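Local coordinates for hypothetical protein Atu2299 (Agrobacterium tumefaciens, PDB 2HLY), which is of unknown function, although its sequence places it in the DUF2026 family of the papain-like CA peptidase clan, at residues A[6-17]-A[94-105]; A[114-122]-A[199-207]. One frame throughout, in Å; residues are numbered along the deposited sequence.

Contacts 1 and 2 illustrate how one antiparallel sheet can organise both ends of a chain, with their centres about 10 Å apart. Contact 1 sets helix 10-24 and the residues just before it against strand 97-100; contact 2 lays the C-terminal residues beside the approach to strand 120-123, the next strand in the sequence and the neighbour of 97-100 in the sheet. Both segments of contact 1 precede those of contact 2 in the sequence. A backbone hydrogen bond from Ala-98 N to Arg-122 O joins the strands, and Gln-121 NE2 donates to Ile-8 O. The helix and C-terminal tail also touch, Ala-206 on Gln-10 and Leu-203 on Phe-14, so both chain ends meet near edge strand 120-123.

Contact 1: A[6-17]-A[94-105]; sequences MLIKQTDYFRIY and ADGWAIDFMAPA
Leu-7 faces Trp-97 and Tyr-17 faces Phe-101, their CA atoms 7.1 and 5.6 Å apart respectively, as the helix and its lead-in pass over strand 97-100 and the turn that follows. At the first end the Trp-97 indole presents a face to Leu-7, whose CB sits 3.9 Å from the centroid of the five-membered ring in a CH-pi contact. With CG anti to the backbone N (chi1 174°), Leu-7 brings CD2 to within 3.7 Å of both Ala-94 CB and Ile-99 CD1.

The Phe-101 ring lies in a sandwich: Ile-16 CG2 is over one face, Ile-99 CG2 over the other, and Ile-8 CD1 meets an edge atom, CE1, at 3.6 Å. Tyr-13 runs past it; the two planes are 23° apart and the rings are offset, with little of one lying over the other. Tyr-13 OH donates to Asp-100 O at 2.6 Å, while Ala-103 N reaches the same oxygen from the opposite face of the carbonyl plane; the hydroxyl in turn takes a bond from Phe-120 N. Farther on, Pro-104 CB stands 3.6 Å from the Tyr-17 ring centroid, almost exactly on its normal.

The Asp-100 side chain points away from the helix: OD1 closes an Asx turn with Met-102 N, and OD2 binds His-89 NE2. A His-Asp pair on neighbouring strands is consistent with the papain-like clan, though catalysis is not established.

Contact 2: A[114-122]-A[199-207]; sequences AVPAKMFQR and TGEMLTGAW
Met-119 and Ala-206 form a single parallel beta bridge, secured by two backbone hydrogen bonds: Met-119 N donates to Gly-205 O at 2.9 Å, and Trp-207 N donates to Met-119 O at 2.8 Å. Both are nearly straight, at 176° and 170°, but they use their acceptors differently. Met-119 N stands above the carbonyl plane of Gly-205, whereas Trp-207 N approaches Met-119 O almost in line with its C=O bond. Gly-205 has a positive phi, at backbone angles that call for glycine.

CH-pi and cation-pi contacts gather on the Trp-207 indole. Lys-118 crosses one face with its chain extended, and CD lies 3.5 Å from the centroid of the six-membered ring, directly on the normal. Lys-118 NZ continues beyond it to an off-centre cation-pi position, 4.4 Å from that centroid. Pro-116 comes to the rim instead, its CD in the ring plane and 3.8 Å from Trp-207 CH2.

Water adds further polar links. One molecule, in the indole plane, accepts from Trp-207 NE1 at 2.9 Å and from Lys-118 N while donating to Pro-116 O, so it satisfies three groups at once. A second accepts from Lys-118 NZ and donates to Ala-206 O.

Apolar contacts complete the interface: Met-119, bent at chi3 (75°), brings CE to 3.8 Å from Ala-206 CB, and Phe-120 CD1 touches Trp-207 CB. The arrangement is that of an isolated parallel bridge, through which the C-terminal tail lies along the entry to edge strand 120-123.

Contact 1: A[6-17]-A[94-105]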
loop_
_atom_site.group_PDB
_atom_site.type_symbol
_atom_site.label_atom_id
_atom_site.label_comp_id
_atom_site.label_asym_id
_atom_site.label_seq_id
_atom_site.Cartn_x
_atom_site.Cartn_y
_atom_site.Cartn_z
ATOM N N MET A 6 -6.168 -3.318 -16.497
ATOM C CA MET A 6 -5.995 -2.796 -15.147
ATOM C C MET A 6 -5.297 -1.429 -15.172
ATOM O O MET A 6 -4.658 -1.060 -16.160
ATOM C CB MET A 6 -5.249 -3.808 -14.276
ATOM C CG MET A 6 -6.034 -5.160 -14.080
ATOM S SD MET A 6 -5.128 -6.197 -12.932
ATOM C CE MET A 6 -3.483 -6.195 -13.655
ATOM N N LEU A 7 -5.411 -0.679 -14.085
ATOM C CA LEU A 7 -4.757 0.624 -14.035
ATOM C C LEU A 7 -3.248 0.487 -14.153
ATOM O O LEU A 7 -2.596 1.252 -14.869
ATOM C CB LEU A 7 -5.115 1.371 -12.748
ATOM C CG LEU A 7 -4.361 2.692 -12.537
ATOM C CD1 LEU A 7 -4.656 3.708 -13.645
ATOM C CD2 LEU A 7 -4.633 3.281 -11.159
ATOM N N ILE A 8 -2.696 -0.480 -13.429
ATOM C CA ILE A 8 -1.265 -0.748 -13.497
ATOM C C ILE A 8 -1.006 -2.222 -13.722
ATOM O O ILE A 8 -1.705 -3.089 -13.162
ATOM C CB ILE A 8 -0.503 -0.228 -12.265
ATOM C CG1 ILE A 8 -1.006 -0.877 -10.998
ATOM C CG2 ILE A 8 -0.676 1.290 -12.122
ATOM C CD1 ILE A 8 -0.117 -0.528 -9.749
ATOM N N LYS A 9 -0.029 -2.508 -14.581
ATOM C CA LYS A 9 0.374 -3.889 -14.816
ATOM C C LYS A 9 0.840 -4.532 -13.503
ATOM O O LYS A 9 1.431 -3.861 -12.651
ATOM C CB LYS A 9 1.503 -3.963 -15.848
ATOM C CG LYS A 9 1.095 -3.621 -17.249
ATOM C CD LYS A 9 2.267 -3.896 -18.161
ATOM C CE LYS A 9 2.128 -3.213 -19.493
ATOM N NZ LYS A 9 3.469 -3.251 -20.145
ATOM N N GLN A 10 0.596 -5.836 -13.364
ATOM C CA GLN A 10 1.014 -6.565 -12.150
ATOM C C GLN A 10 2.499 -6.338 -11.859
ATOM O O GLN A 10 2.901 -6.065 -10.720
ATOM C CB GLN A 10 0.687 -8.061 -12.260
ATOM C CG GLN A 10 1.167 -8.835 -11.049
ATOM C CD GLN A 10 0.782 -10.299 -11.072
ATOM O OE1 GLN A 10 -0.403 -10.640 -11.055
ATOM N NE2 GLN A 10 1.780 -11.168 -11.078
ATOM N N THR A 11 3.329 -6.445 -12.890
ATOM C CA THR A 11 4.751 -6.331 -12.661
ATOM C C THR A 11 5.122 -4.945 -12.126
ATOM O O THR A 11 6.014 -4.817 -11.282
ATOM C CB THR A 11 5.567 -6.725 -13.916
ATOM O OG1 THR A 11 6.926 -6.982 -13.534
ATOM C CG2 THR A 11 5.470 -5.659 -15.011
ATOM N N ASP A 12 4.405 -3.923 -12.590
ATOM C CA ASP A 12 4.659 -2.539 -12.166
ATOM C C ASP A 12 4.118 -2.281 -10.753
ATOM O O ASP A 12 4.707 -1.533 -9.963
ATOM C CB ASP A 12 4.082 -1.570 -13.200
ATOM C CG ASP A 12 4.864 -1.603 -14.513
ATOM O OD1 ASP A 12 6.104 -1.763 -14.451
ATOM O OD2 ASP A 12 4.249 -1.470 -15.597
ATOM N N TYR A 13 3.000 -2.913 -10.437
ATOM C CA TYR A 13 2.504 -2.895 -9.063
ATOM C C TYR A 13 3.586 -3.427 -8.126
ATOM O O TYR A 13 3.856 -2.843 -7.074
ATOM C CB TYR A 13 1.247 -3.750 -8.965
ATOM C CG TYR A 13 0.786 -4.042 -7.543
ATOM C CD1 TYR A 13 -0.243 -3.300 -6.944
ATOM C CD2 TYR A 13 1.347 -5.091 -6.818
ATOM C CE1 TYR A 13 -0.681 -3.586 -5.645
ATOM C CE2 TYR A 13 0.922 -5.380 -5.523
ATOM C CZ TYR A 13 -0.104 -4.643 -4.954
ATOM O OH TYR A 13 -0.522 -4.995 -3.688
ATOM N N PHE A 14 4.204 -4.555 -8.485
ATOM C CA PHE A 14 5.266 -5.089 -7.650
ATOM C C PHE A 14 6.483 -4.164 -7.581
ATOM O O PHE A 14 7.103 -4.052 -6.533
ATOM C CB PHE A 14 5.649 -6.504 -8.090
ATOM C CG PHE A 14 4.623 -7.552 -7.742
ATOM C CD1 PHE A 14 4.017 -7.581 -6.484
ATOM C CD2 PHE A 14 4.270 -8.532 -8.682
ATOM C CE1 PHE A 14 3.079 -8.578 -6.162
ATOM C CE2 PHE A 14 3.332 -9.519 -8.363
ATOM C CZ PHE A 14 2.739 -9.536 -7.108
ATOM N N ARG A 15 6.832 -3.509 -8.692
ATOM C CA ARG A 15 7.922 -2.502 -8.662
ATOM C C ARG A 15 7.619 -1.429 -7.618
ATOM O O ARG A 15 8.506 -1.019 -6.843
ATOM C CB ARG A 15 8.081 -1.848 -10.033
ATOM C CG ARG A 15 8.736 -2.785 -11.050
ATOM C CD ARG A 15 8.990 -2.055 -12.376
ATOM N NE ARG A 15 9.799 -2.895 -13.256
ATOM C CZ ARG A 15 10.727 -2.440 -14.099
ATOM N NH1 ARG A 15 10.970 -1.136 -14.209
ATOM N NH2 ARG A 15 11.411 -3.302 -14.836
ATOM N N ILE A 16 6.368 -0.981 -7.582
ATOM C CA ILE A 16 5.967 0.088 -6.651
ATOM C C ILE A 16 6.074 -0.399 -5.206
ATOM O O ILE A 16 6.672 0.262 -4.350
ATOM C CB ILE A 16 4.545 0.626 -6.964
ATOM C CG1 ILE A 16 4.557 1.338 -8.324
ATOM C CG2 ILE A 16 4.064 1.574 -5.855
ATOM C CD1 ILE A 16 3.160 1.670 -8.888
ATOM N N TYR A 17 5.524 -1.580 -4.945
ATOM C CA TYR A 17 5.661 -2.178 -3.626
ATOM C C TYR A 17 7.143 -2.269 -3.246
ATOM O O TYR A 17 7.530 -1.864 -2.146
ATOM C CB TYR A 17 4.984 -3.565 -3.528
ATOM C CG TYR A 17 5.487 -4.334 -2.319
ATOM C CD1 TYR A 17 4.945 -4.103 -1.045
ATOM C CD2 TYR A 17 6.550 -5.234 -2.433
ATOM C CE1 TYR A 17 5.441 -4.768 0.073
ATOM C CE2 TYR A 17 7.047 -5.918 -1.315
ATOM C CZ TYR A 17 6.495 -5.673 -0.074
ATOM O OH TYR A 17 6.987 -6.326 1.053
ATOM N N ALA A 94 -8.049 4.943 -7.105
ATOM C CA ALA A 94 -7.521 5.642 -8.277
ATOM C C ALA A 94 -8.248 5.215 -9.526
ATOM O O ALA A 94 -8.221 4.041 -9.875
ATOM C CB ALA A 94 -6.031 5.361 -8.429
ATOM N N ASP A 95 -8.889 6.169 -10.204
ATOM C CA ASP A 95 -9.527 5.886 -11.495
ATOM C C ASP A 95 -10.531 4.736 -11.350
ATOM O O ASP A 95 -10.713 3.933 -12.284
ATOM C CB ASP A 95 -8.444 5.518 -12.526
ATOM C CG ASP A 95 -8.648 6.186 -13.877
ATOM O OD1 ASP A 95 -9.419 7.165 -13.960
ATOM O OD2 ASP A 95 -8.013 5.732 -14.855
ATOM N N GLY A 96 -11.157 4.656 -10.175
ATOM C CA GLY A 96 -12.144 3.622 -9.862
ATOM C C GLY A 96 -11.564 2.365 -9.226
ATOM O O GLY A 96 -12.311 1.580 -8.626
ATOM N N TRP A 97 -10.246 2.189 -9.320
ATOM C CA TRP A 97 -9.572 1.002 -8.786
ATOM C C TRP A 97 -9.270 1.141 -7.303
ATOM O O TRP A 97 -8.868 2.218 -6.851
ATOM C CB TRP A 97 -8.239 0.727 -9.535
ATOM C CG TRP A 97 -8.469 0.315 -10.937
ATOM C CD1 TRP A 97 -8.606 1.138 -12.029
ATOM C CD2 TRP A 97 -8.693 -1.017 -11.405
ATOM N NE1 TRP A 97 -8.858 0.380 -13.158
ATOM C CE2 TRP A 97 -8.932 -0.942 -12.798
ATOM C CE3 TRP A 97 -8.693 -2.269 -10.788
ATOM C CZ2 TRP A 97 -9.182 -2.083 -13.579
ATOM C CZ3 TRP A 97 -8.949 -3.401 -11.571
ATOM C CH2 TRP A 97 -9.182 -3.293 -12.948
ATOM N N ALA A 98 -9.468 0.050 -6.572
ATOM C CA ALA A 98 -8.947 -0.090 -5.202
ATOM C C ALA A 98 -7.596 -0.774 -5.330
ATOM O O ALA A 98 -7.490 -1.887 -5.888
ATOM C CB ALA A 98 -9.878 -0.954 -4.369
ATOM N N ILE A 99 -6.560 -0.108 -4.825
ATOM C CA ILE A 99 -5.227 -0.665 -4.853
ATOM C C ILE A 99 -4.644 -0.622 -3.445
ATOM O O ILE A 99 -4.656 0.424 -2.791
ATOM C CB ILE A 99 -4.310 0.097 -5.837
ATOM C CG1 ILE A 99 -4.995 0.182 -7.213
ATOM C CG2 ILE A 99 -2.985 -0.647 -5.973
ATOM C CD1 ILE A 99 -4.288 1.016 -8.247
ATOM N N ASP A 100 -4.152 -1.768 -2.984
ATOM C CA ASP A 100 -3.493 -1.802 -1.682
ATOM C C ASP A 100 -2.056 -2.231 -1.926
ATOM O O ASP A 100 -1.764 -3.424 -2.061
ATOM C CB ASP A 100 -4.218 -2.753 -0.718
ATOM C CG ASP A 100 -3.753 -2.590 0.707
ATOM O OD1 ASP A 100 -2.580 -2.187 0.907
ATOM O OD2 ASP A 100 -4.571 -2.842 1.628
ATOM N N PHE A 101 -1.160 -1.253 -2.003
ATOM C CA PHE A 101 0.246 -1.569 -2.281
ATOM C C PHE A 101 0.939 -2.309 -1.138
ATOM O O PHE A 101 2.044 -2.806 -1.336
ATOM C CB PHE A 101 1.036 -0.300 -2.621
ATOM C CG PHE A 101 0.655 0.300 -3.928
ATOM C CD1 PHE A 101 1.075 -0.290 -5.108
ATOM C CD2 PHE A 101 -0.091 1.479 -3.983
ATOM C CE1 PHE A 101 0.719 0.275 -6.346
ATOM C CE2 PHE A 101 -0.440 2.045 -5.219
ATOM C CZ PHE A 101 -0.013 1.450 -6.393
ATOM N N MET A 102 0.310 -2.361 0.043
ATOM C CA MET A 102 0.887 -3.077 1.173
ATOM C C MET A 102 0.643 -4.581 1.076
ATOM O O MET A 102 1.227 -5.341 1.836
ATOM C CB MET A 102 0.311 -2.561 2.505
ATOM C CG MET A 102 1.072 -3.069 3.718
ATOM S SD MET A 102 0.391 -2.290 5.180
ATOM C CE MET A 102 1.055 -3.372 6.473
ATOM N N ALA A 103 -0.243 -5.010 0.169
ATOM C CA ALA A 103 -0.703 -6.397 0.205
ATOM C C ALA A 103 0.424 -7.448 0.241
ATOM O O ALA A 103 0.295 -8.460 0.957
ATOM C CB ALA A 103 -1.717 -6.688 -0.928
ATOM N N PRO A 104 1.517 -7.249 -0.534
ATOM C CA PRO A 104 2.608 -8.257 -0.452
ATOM C C PRO A 104 3.220 -8.419 0.952
ATOM O O PRO A 104 3.879 -9.440 1.216
ATOM C CB PRO A 104 3.644 -7.744 -1.474
ATOM C CG PRO A 104 2.812 -6.918 -2.457
ATOM C CD PRO A 104 1.809 -6.220 -1.554
ATOM N N ALA A 105 3.007 -7.442 1.828
ATOM C CA ALA A 105 3.530 -7.474 3.187
ATOM C C ALA A 105 2.555 -8.099 4.182
ATOM O O ALA A 105 2.856 -8.169 5.380
ATOM C CB ALA A 105 3.910 -6.065 3.634
#

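Contact 2: A[114-122]-A[199-207]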
loop_
_atom_site.group_PDB
_atom_site.type_symbol
_atom_site.label_atom_id
_atom_site.label_comp_id
_atom_site.label_asym_id
_atom_site.label_seq_id
_atom_site.Cartn_x
_atom_site.Cartn_y
_atom_site.Cartn_z
ATOM N N ALA A 114 -1.181 -17.572 7.640
ATOM C CA ALA A 114 -0.278 -17.984 6.556
ATOM C C ALA A 114 -0.703 -17.298 5.260
ATOM O O ALA A 114 -1.018 -17.955 4.263
ATOM C CB ALA A 114 -0.292 -19.507 6.387
ATOM N N VAL A 115 -0.765 -15.974 5.310
ATOM C CA VAL A 115 -1.198 -15.202 4.155
ATOM C C VAL A 115 -0.063 -15.095 3.142
ATOM O O VAL A 115 1.026 -14.627 3.492
ATOM C CB VAL A 115 -1.677 -13.792 4.575
ATOM C CG1 VAL A 115 -2.068 -12.969 3.346
ATOM C CG2 VAL A 115 -2.839 -13.918 5.533
ATOM N N PRO A 116 -0.311 -15.541 1.892
ATOM C CA PRO A 116 0.623 -15.398 0.770
ATOM C C PRO A 116 0.805 -13.933 0.388
ATOM O O PRO A 116 -0.047 -13.099 0.714
ATOM C CB PRO A 116 -0.093 -16.114 -0.385
ATOM C CG PRO A 116 -1.141 -16.941 0.235
ATOM C CD PRO A 116 -1.539 -16.248 1.487
ATOM N N ALA A 117 1.913 -13.633 -0.280
ATOM C CA ALA A 117 2.160 -12.287 -0.802
ATOM C C ALA A 117 1.661 -12.215 -2.244
ATOM O O ALA A 117 2.224 -12.870 -3.132
ATOM C CB ALA A 117 3.649 -11.966 -0.729
ATOM N N LYS A 118 0.600 -11.442 -2.482
ATOM C CA LYS A 118 0.059 -11.270 -3.830
ATOM C C LYS A 118 -0.381 -9.820 -4.062
ATOM O O LYS A 118 -0.544 -9.054 -3.116
ATOM C CB LYS A 118 -1.137 -12.204 -4.098
ATOM C CG LYS A 118 -0.889 -13.696 -3.897
ATOM C CD LYS A 118 -2.121 -14.490 -4.312
ATOM C CE LYS A 118 -1.992 -15.959 -3.964
ATOM N NZ LYS A 118 -3.114 -16.744 -4.552
ATOM N N MET A 119 -0.576 -9.457 -5.327
ATOM C CA MET A 119 -1.099 -8.135 -5.652
ATOM C C MET A 119 -2.557 -7.969 -5.217
ATOM O O MET A 119 -3.359 -8.873 -5.429
ATOM C CB MET A 119 -1.021 -7.909 -7.160
ATOM C CG MET A 119 -1.733 -6.647 -7.606
ATOM S SD MET A 119 -1.525 -6.186 -9.323
ATOM C CE MET A 119 -2.572 -7.384 -10.135
ATOM N N PHE A 120 -2.894 -6.792 -4.667
ATOM C CA PHE A 120 -4.305 -6.401 -4.541
ATOM C C PHE A 120 -4.610 -5.155 -5.382
ATOM O O PHE A 120 -4.188 -4.050 -5.064
ATOM C CB PHE A 120 -4.758 -6.153 -3.091
ATOM C CG PHE A 120 -6.235 -5.959 -3.005
ATOM C CD1 PHE A 120 -7.082 -7.064 -2.882
ATOM C CD2 PHE A 120 -6.790 -4.683 -3.161
ATOM C CE1 PHE A 120 -8.478 -6.900 -2.868
ATOM C CE2 PHE A 120 -8.182 -4.512 -3.178
ATOM C CZ PHE A 120 -9.018 -5.628 -3.014
ATOM N N GLN A 121 -5.356 -5.372 -6.463
ATOM C CA GLN A 121 -5.790 -4.290 -7.354
ATOM C C GLN A 121 -7.115 -4.778 -7.961
ATOM O O GLN A 121 -7.126 -5.715 -8.773
ATOM C CB GLN A 121 -4.745 -4.055 -8.453
ATOM C CG GLN A 121 -5.190 -2.954 -9.441
ATOM C CD GLN A 121 -4.263 -2.717 -10.621
ATOM O OE1 GLN A 121 -4.537 -1.831 -11.427
ATOM N NE2 GLN A 121 -3.173 -3.490 -10.724
ATOM N N ARG A 122 -8.217 -4.160 -7.532
ATOM C CA ARG A 122 -9.559 -4.615 -7.940
ATOM C C ARG A 122 -10.480 -3.405 -8.123
ATOM O O ARG A 122 -10.275 -2.374 -7.482
ATOM C CB ARG A 122 -10.160 -5.563 -6.893
ATOM C CG ARG A 122 -9.340 -6.831 -6.584
ATOM C CD ARG A 122 -10.195 -7.913 -5.894
ATOM N NE ARG A 122 -11.269 -8.328 -6.792
ATOM C CZ ARG A 122 -12.537 -8.563 -6.434
ATOM N NH1 ARG A 122 -12.939 -8.462 -5.160
ATOM N NH2 ARG A 122 -13.427 -8.883 -7.363
ATOM N N THR A 199 14.878 -4.159 -1.876
ATOM C CA THR A 199 14.692 -5.415 -1.139
ATOM C C THR A 199 14.507 -6.581 -2.131
ATOM O O THR A 199 14.242 -6.364 -3.316
ATOM C CB THR A 199 13.521 -5.330 -0.122
ATOM O OG1 THR A 199 12.324 -4.964 -0.808
ATOM C CG2 THR A 199 13.825 -4.277 0.962
ATOM N N GLY A 200 14.642 -7.815 -1.646
ATOM C CA GLY A 200 14.868 -8.949 -2.550
ATOM C C GLY A 200 13.893 -10.114 -2.587
ATOM O O GLY A 200 14.274 -11.210 -2.983
ATOM N N GLU A 201 12.633 -9.896 -2.204
ATOM C CA GLU A 201 11.634 -10.980 -2.253
ATOM C C GLU A 201 11.201 -11.248 -3.697
ATOM O O GLU A 201 11.118 -10.323 -4.503
ATOM C CB GLU A 201 10.409 -10.639 -1.382
ATOM C CG GLU A 201 9.434 -11.813 -1.114
ATOM C CD GLU A 201 8.237 -11.408 -0.228
ATOM O OE1 GLU A 201 8.126 -10.209 0.126
ATOM O OE2 GLU A 201 7.407 -12.281 0.115
ATOM N N MET A 202 10.959 -12.518 -4.015
ATOM C CA MET A 202 10.353 -12.911 -5.282
ATOM C C MET A 202 8.853 -12.746 -5.115
ATOM O O MET A 202 8.283 -13.234 -4.137
ATOM C CB MET A 202 10.693 -14.373 -5.597
ATOM C CG MET A 202 10.280 -14.847 -6.966
ATOM S SD MET A 202 11.095 -16.413 -7.355
ATOM C CE MET A 202 12.682 -15.840 -7.953
ATOM N N LEU A 203 8.222 -12.072 -6.079
ATOM C CA LEU A 203 6.815 -11.673 -5.953
ATOM C C LEU A 203 5.991 -12.113 -7.145
ATOM O O LEU A 203 6.291 -11.740 -8.284
ATOM C CB LEU A 203 6.728 -10.158 -5.828
ATOM C CG LEU A 203 7.320 -9.563 -4.549
ATOM C CD1 LEU A 203 7.506 -8.053 -4.716
ATOM C CD2 LEU A 203 6.453 -9.897 -3.332
ATOM N N THR A 204 4.938 -12.887 -6.870
ATOM C CA THR A 204 4.048 -13.407 -7.902
ATOM C C THR A 204 2.615 -13.477 -7.375
ATOM O O THR A 204 2.400 -13.585 -6.166
ATOM C CB THR A 204 4.457 -14.853 -8.345
ATOM O OG1 THR A 204 4.194 -15.774 -7.282
ATOM C CG2 THR A 204 5.946 -14.938 -8.754
ATOM N N GLY A 205 1.654 -13.443 -8.289
ATOM C CA GLY A 205 0.256 -13.708 -7.946
ATOM C C GLY A 205 -0.593 -12.468 -7.736
ATOM O O GLY A 205 -0.082 -11.380 -7.453
ATOM N N ALA A 206 -1.903 -12.652 -7.885
ATOM C CA ALA A 206 -2.878 -11.581 -7.675
ATOM C C ALA A 206 -4.124 -12.102 -6.976
ATOM O O ALA A 206 -4.627 -13.193 -7.304
ATOM C CB ALA A 206 -3.264 -10.943 -9.005
ATOM N N TRP A 207 -4.609 -11.331 -6.009
ATOM C CA TRP A 207 -5.879 -11.641 -5.325
ATOM C C TRP A 207 -7.068 -11.332 -6.206
ATOM O O TRP A 207 -8.122 -11.965 -6.079
ATOM C CB TRP A 207 -6.005 -10.838 -4.038
ATOM C CG TRP A 207 -4.997 -11.235 -3.021
ATOM C CD1 TRP A 207 -4.043 -10.440 -2.466
ATOM C CD2 TRP A 207 -4.830 -12.538 -2.448
ATOM N NE1 TRP A 207 -3.302 -11.155 -1.552
ATOM C CE2 TRP A 207 -3.742 -12.453 -1.538
ATOM C CE3 TRP A 207 -5.481 -13.775 -2.617
ATOM C CZ2 TRP A 207 -3.304 -13.548 -0.782
ATOM C CZ3 TRP A 207 -5.038 -14.871 -1.875
ATOM C CH2 TRP A 207 -3.952 -14.753 -0.978
ATOM O OXT TRP A 207 -7.017 -10.435 -7.051
HETATM O O HOH W 1 -0.946 -10.678 -0.007
HETATM O O HOH W 2 4.715 -13.626 -3.902
HETATM O O HOH W 3 -5.360 -15.493 -6.001
HETATM O O HOH W 4 -5.570 -8.219 -7.381
#